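Local atomic coordinates of trypsin-resistant surface T6 protein (Streptococcus pyogenes serotype M6, PDB entry 4P0D), a protein that forms the backbone subunit of the pili of this bacterium, its subunits probably joined by sortase into a fibre attached to the cell wall. Residues Thr166-Leu180 and Leu252-Asn266. The protein carries 1 engineered substitution. Residues are numbered along the deposited sequence; the frame is centred on the assembly and turned at random.
Sequences TSLGSVLSYSLTFEL and LESISPNISYKAVVN
Val265 fits into the bend of Thr166-Leu180: its CG2 meets Thr166 OG1 tip to tip at 3.5 Å and touches Leu172 CD1, while CB rests 3.3 Å from Ser167 O. Its backbone is gripped at both ends, N bonded to Ser170 O and O accepting Gly169 N, which ties the type II turn Ser167-Ser170 to the neighbouring strand. From there strands 171-179 and 258-265 run antiparallel, and the paired tyrosines Tyr174 and Tyr261 exchange two backbone hydrogen bonds. A chi1 of 44°, with CG between the backbone N and carbonyl carbon, brings the Tyr261 ring alongside Tyr174, whose CB sits over one face, 4.0 Å from the ring centroid in a CH-pi contact. The two ring planes are within 13° of parallel yet slid apart. Leu176 CD1 meets the edge of the Tyr261 ring, whose OH bonds to Asp196. Beyond the last paired residues, Ser256 OG donates to Phe178 O (2.7 Å), and a water accepts from Phe178 N. Leu172, Tyr174, Leu176, Ile259, Tyr261 and Ala263 share one face; the other is mostly polar apart from Val171-Val264, as in neighbouring antiparallel strands of an Ig-like beta-sandwich, here the Cna-B-like pilin domain.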
# COMPACT_ATOMS: atom_id res chain seq x y z
N THR A 166 -2.98 7.66 16.68
CA THR A 166 -4.07 8.55 16.31
C THR A 166 -5.25 8.38 17.27
O THR A 166 -5.20 7.57 18.22
CB THR A 166 -4.51 8.27 14.85
OG1 THR A 166 -5.41 9.29 14.41
CG2 THR A 166 -5.17 6.93 14.76
N SER A 167 -6.33 9.10 17.01
CA SER A 167 -7.49 9.06 17.89
C SER A 167 -8.77 9.06 17.06
O SER A 167 -8.77 9.42 15.87
CB SER A 167 -7.44 10.25 18.83
OG SER A 167 -7.57 11.48 18.11
N LEU A 168 -9.86 8.62 17.69
CA LEU A 168 -11.19 8.63 17.05
C LEU A 168 -11.52 10.01 16.48
O LEU A 168 -11.37 11.03 17.16
CB LEU A 168 -12.27 8.22 18.05
CG LEU A 168 -13.73 8.32 17.57
CD1 LEU A 168 -13.99 7.30 16.48
CD2 LEU A 168 -14.66 8.10 18.74
N GLY A 169 -11.94 10.04 15.23
CA GLY A 169 -12.31 11.29 14.56
C GLY A 169 -11.15 12.04 13.92
O GLY A 169 -11.37 13.08 13.35
N SER A 170 -9.93 11.50 13.98
CA SER A 170 -8.78 12.15 13.34
C SER A 170 -8.70 11.87 11.84
O SER A 170 -8.91 10.75 11.40
CB SER A 170 -7.48 11.68 14.00
OG SER A 170 -7.43 12.03 15.37
N VAL A 171 -8.39 12.89 11.05
CA VAL A 171 -8.19 12.71 9.61
C VAL A 171 -6.71 12.46 9.35
O VAL A 171 -5.83 13.25 9.74
CB VAL A 171 -8.70 13.91 8.80
CG1 VAL A 171 -8.19 13.89 7.37
CG2 VAL A 171 -10.23 13.95 8.80
N LEU A 172 -6.44 11.35 8.68
CA LEU A 172 -5.06 10.96 8.35
C LEU A 172 -4.81 11.14 6.86
O LEU A 172 -5.69 10.82 6.04
CB LEU A 172 -4.84 9.50 8.75
CG LEU A 172 -5.06 9.18 10.24
CD1 LEU A 172 -4.67 7.75 10.54
CD2 LEU A 172 -4.25 10.09 11.12
N SER A 173 -3.63 11.64 6.53
CA SER A 173 -3.30 12.02 5.16
C SER A 173 -2.21 11.09 4.65
O SER A 173 -1.10 11.09 5.15
CB SER A 173 -2.83 13.47 5.09
OG SER A 173 -3.89 14.34 5.49
N TYR A 174 -2.56 10.31 3.64
CA TYR A 174 -1.67 9.33 3.06
C TYR A 174 -1.15 9.83 1.72
O TYR A 174 -1.82 10.56 0.99
CB TYR A 174 -2.42 8.03 2.85
CG TYR A 174 -2.87 7.33 4.10
CD1 TYR A 174 -4.09 7.65 4.70
CD2 TYR A 174 -2.10 6.34 4.68
CE1 TYR A 174 -4.50 6.99 5.84
CE2 TYR A 174 -2.50 5.68 5.82
CZ TYR A 174 -3.70 6.00 6.40
OH TYR A 174 -4.09 5.33 7.52
N SER A 175 0.07 9.42 1.40
CA SER A 175 0.74 9.80 0.16
C SER A 175 1.55 8.63 -0.39
O SER A 175 2.19 7.89 0.37
CB SER A 175 1.63 11.02 0.38
OG SER A 175 2.66 10.74 1.29
N LEU A 176 1.47 8.44 -1.70
CA LEU A 176 2.19 7.38 -2.38
C LEU A 176 3.15 7.99 -3.38
O LEU A 176 2.78 8.92 -4.10
CB LEU A 176 1.23 6.48 -3.14
CG LEU A 176 0.17 5.71 -2.38
CD1 LEU A 176 -0.76 5.01 -3.38
CD2 LEU A 176 0.81 4.69 -1.45
N THR A 177 4.37 7.49 -3.41
CA THR A 177 5.26 7.77 -4.54
C THR A 177 5.74 6.43 -5.08
O THR A 177 5.74 5.43 -4.37
CB THR A 177 6.46 8.62 -4.15
OG1 THR A 177 7.28 7.89 -3.24
CG2 THR A 177 6.01 9.95 -3.49
N PHE A 178 6.14 6.39 -6.35
CA PHE A 178 6.62 5.15 -6.91
C PHE A 178 7.60 5.32 -8.06
O PHE A 178 7.65 6.38 -8.69
CB PHE A 178 5.47 4.22 -7.29
CG PHE A 178 4.45 4.82 -8.21
CD1 PHE A 178 3.48 5.68 -7.73
CD2 PHE A 178 4.43 4.46 -9.56
CE1 PHE A 178 2.52 6.22 -8.58
CE2 PHE A 178 3.48 4.99 -10.42
CZ PHE A 178 2.53 5.87 -9.93
N GLU A 179 8.42 4.28 -8.28
CA GLU A 179 9.35 4.24 -9.41
C GLU A 179 8.74 3.34 -10.46
O GLU A 179 8.29 2.26 -10.16
CB GLU A 179 10.73 3.73 -8.97
CG GLU A 179 11.37 4.66 -7.95
CD GLU A 179 12.62 4.10 -7.30
OE1 GLU A 179 12.53 3.13 -6.51
OE2 GLU A 179 13.69 4.67 -7.57
N LEU A 180 8.70 3.83 -11.70
CA LEU A 180 8.07 3.11 -12.79
C LEU A 180 8.93 1.99 -13.35
O LEU A 180 10.15 2.09 -13.36
CB LEU A 180 7.74 4.07 -13.93
CG LEU A 180 6.70 5.15 -13.63
CD1 LEU A 180 6.73 6.21 -14.70
CD2 LEU A 180 5.32 4.54 -13.54
N LEU A 252 2.55 9.05 -19.35
CA LEU A 252 3.33 9.51 -18.19
C LEU A 252 4.67 10.15 -18.56
O LEU A 252 5.26 10.86 -17.74
CB LEU A 252 3.55 8.38 -17.19
CG LEU A 252 2.29 7.73 -16.60
CD1 LEU A 252 2.67 6.70 -15.54
CD2 LEU A 252 1.33 8.77 -16.02
N GLU A 253 5.15 9.92 -19.79
CA GLU A 253 6.43 10.49 -20.24
C GLU A 253 7.56 10.15 -19.26
O GLU A 253 8.38 10.99 -18.94
CB GLU A 253 6.32 12.03 -20.41
CG GLU A 253 5.32 12.49 -21.45
CD GLU A 253 4.96 13.95 -21.35
OE1 GLU A 253 5.68 14.76 -20.71
OE2 GLU A 253 3.92 14.30 -21.93
N SER A 254 7.54 8.92 -18.74
CA SER A 254 8.54 8.44 -17.77
C SER A 254 8.68 9.28 -16.49
O SER A 254 9.72 9.27 -15.84
CB SER A 254 9.91 8.31 -18.46
OG SER A 254 9.80 7.65 -19.71
N ILE A 255 7.62 10.01 -16.12
CA ILE A 255 7.61 10.78 -14.87
C ILE A 255 6.50 10.18 -13.99
O ILE A 255 5.37 10.03 -14.45
CB ILE A 255 7.36 12.28 -15.17
CG1 ILE A 255 8.61 12.88 -15.82
CG2 ILE A 255 7.01 13.07 -13.91
CD1 ILE A 255 8.34 14.16 -16.60
N SER A 256 6.82 9.82 -12.76
CA SER A 256 5.83 9.16 -11.88
C SER A 256 4.88 10.17 -11.27
O SER A 256 5.32 11.18 -10.76
CB SER A 256 6.50 8.45 -10.70
OG SER A 256 7.37 7.45 -11.15
N PRO A 257 3.58 9.87 -11.28
CA PRO A 257 2.62 10.69 -10.57
C PRO A 257 2.76 10.48 -9.06
O PRO A 257 3.31 9.47 -8.64
CB PRO A 257 1.28 10.16 -11.06
CG PRO A 257 1.55 8.72 -11.34
CD PRO A 257 2.96 8.67 -11.87
N ASN A 258 2.30 11.46 -8.28
CA ASN A 258 2.30 11.38 -6.83
C ASN A 258 0.83 11.41 -6.39
O ASN A 258 0.05 12.25 -6.84
CB ASN A 258 3.09 12.56 -6.25
CG ASN A 258 4.58 12.49 -6.61
OD1 ASN A 258 5.20 11.42 -6.54
ND2 ASN A 258 5.15 13.61 -7.04
N ILE A 259 0.44 10.43 -5.57
CA ILE A 259 -0.96 10.21 -5.22
C ILE A 259 -1.15 10.56 -3.74
O ILE A 259 -0.35 10.14 -2.90
CB ILE A 259 -1.36 8.74 -5.47
CG1 ILE A 259 -1.09 8.34 -6.93
CG2 ILE A 259 -2.83 8.47 -5.12
CD1 ILE A 259 -1.54 6.93 -7.26
N SER A 260 -2.20 11.30 -3.42
CA SER A 260 -2.56 11.58 -2.04
C SER A 260 -4.02 11.26 -1.77
O SER A 260 -4.85 11.28 -2.68
CB SER A 260 -2.24 13.04 -1.71
OG SER A 260 -0.85 13.18 -1.77
N TYR A 261 -4.32 10.92 -0.53
CA TYR A 261 -5.69 10.66 -0.11
C TYR A 261 -5.82 10.66 1.40
O TYR A 261 -4.82 10.60 2.12
CB TYR A 261 -6.22 9.35 -0.70
CG TYR A 261 -5.26 8.19 -0.62
CD1 TYR A 261 -4.25 8.02 -1.57
CD2 TYR A 261 -5.35 7.25 0.41
CE1 TYR A 261 -3.37 6.94 -1.50
CE2 TYR A 261 -4.48 6.18 0.49
CZ TYR A 261 -3.51 6.02 -0.47
OH TYR A 261 -2.66 4.93 -0.37
N LYS A 262 -7.05 10.73 1.88
CA LYS A 262 -7.29 10.84 3.30
C LYS A 262 -8.22 9.77 3.78
O LYS A 262 -9.04 9.28 3.01
CB LYS A 262 -7.93 12.18 3.60
CG LYS A 262 -6.99 13.35 3.43
CD LYS A 262 -7.81 14.60 3.68
CE LYS A 262 -7.01 15.87 3.61
NZ LYS A 262 -7.99 16.97 3.88
N ALA A 263 -8.13 9.45 5.06
CA ALA A 263 -9.12 8.65 5.72
C ALA A 263 -9.33 9.15 7.15
O ALA A 263 -8.47 9.82 7.71
CB ALA A 263 -8.72 7.19 5.71
N VAL A 264 -10.50 8.87 7.72
CA VAL A 264 -10.80 9.32 9.08
C VAL A 264 -11.05 8.14 10.03
O VAL A 264 -11.81 7.21 9.71
CB VAL A 264 -12.03 10.25 9.11
CG1 VAL A 264 -13.27 9.48 8.69
CG2 VAL A 264 -12.21 10.85 10.49
N VAL A 265 -10.45 8.23 11.21
CA VAL A 265 -10.44 7.13 12.18
C VAL A 265 -11.86 7.03 12.72
O VAL A 265 -12.43 8.03 13.16
CB VAL A 265 -9.43 7.40 13.33
CG1 VAL A 265 -9.40 6.26 14.35
CG2 VAL A 265 -8.04 7.62 12.78
N ASN A 266 -12.46 5.85 12.60
CA ASN A 266 -13.85 5.61 13.06
C ASN A 266 -13.89 4.76 14.34
O ASN A 266 -12.86 4.40 14.88
CB ASN A 266 -14.69 4.97 11.94
CG ASN A 266 -14.21 3.57 11.54
OD1 ASN A 266 -14.07 2.68 12.38
ND2 ASN A 266 -13.97 3.38 10.25
O HOH W 1 5.67 8.90 -7.61
O HOH W 2 10.03 6.39 -12.12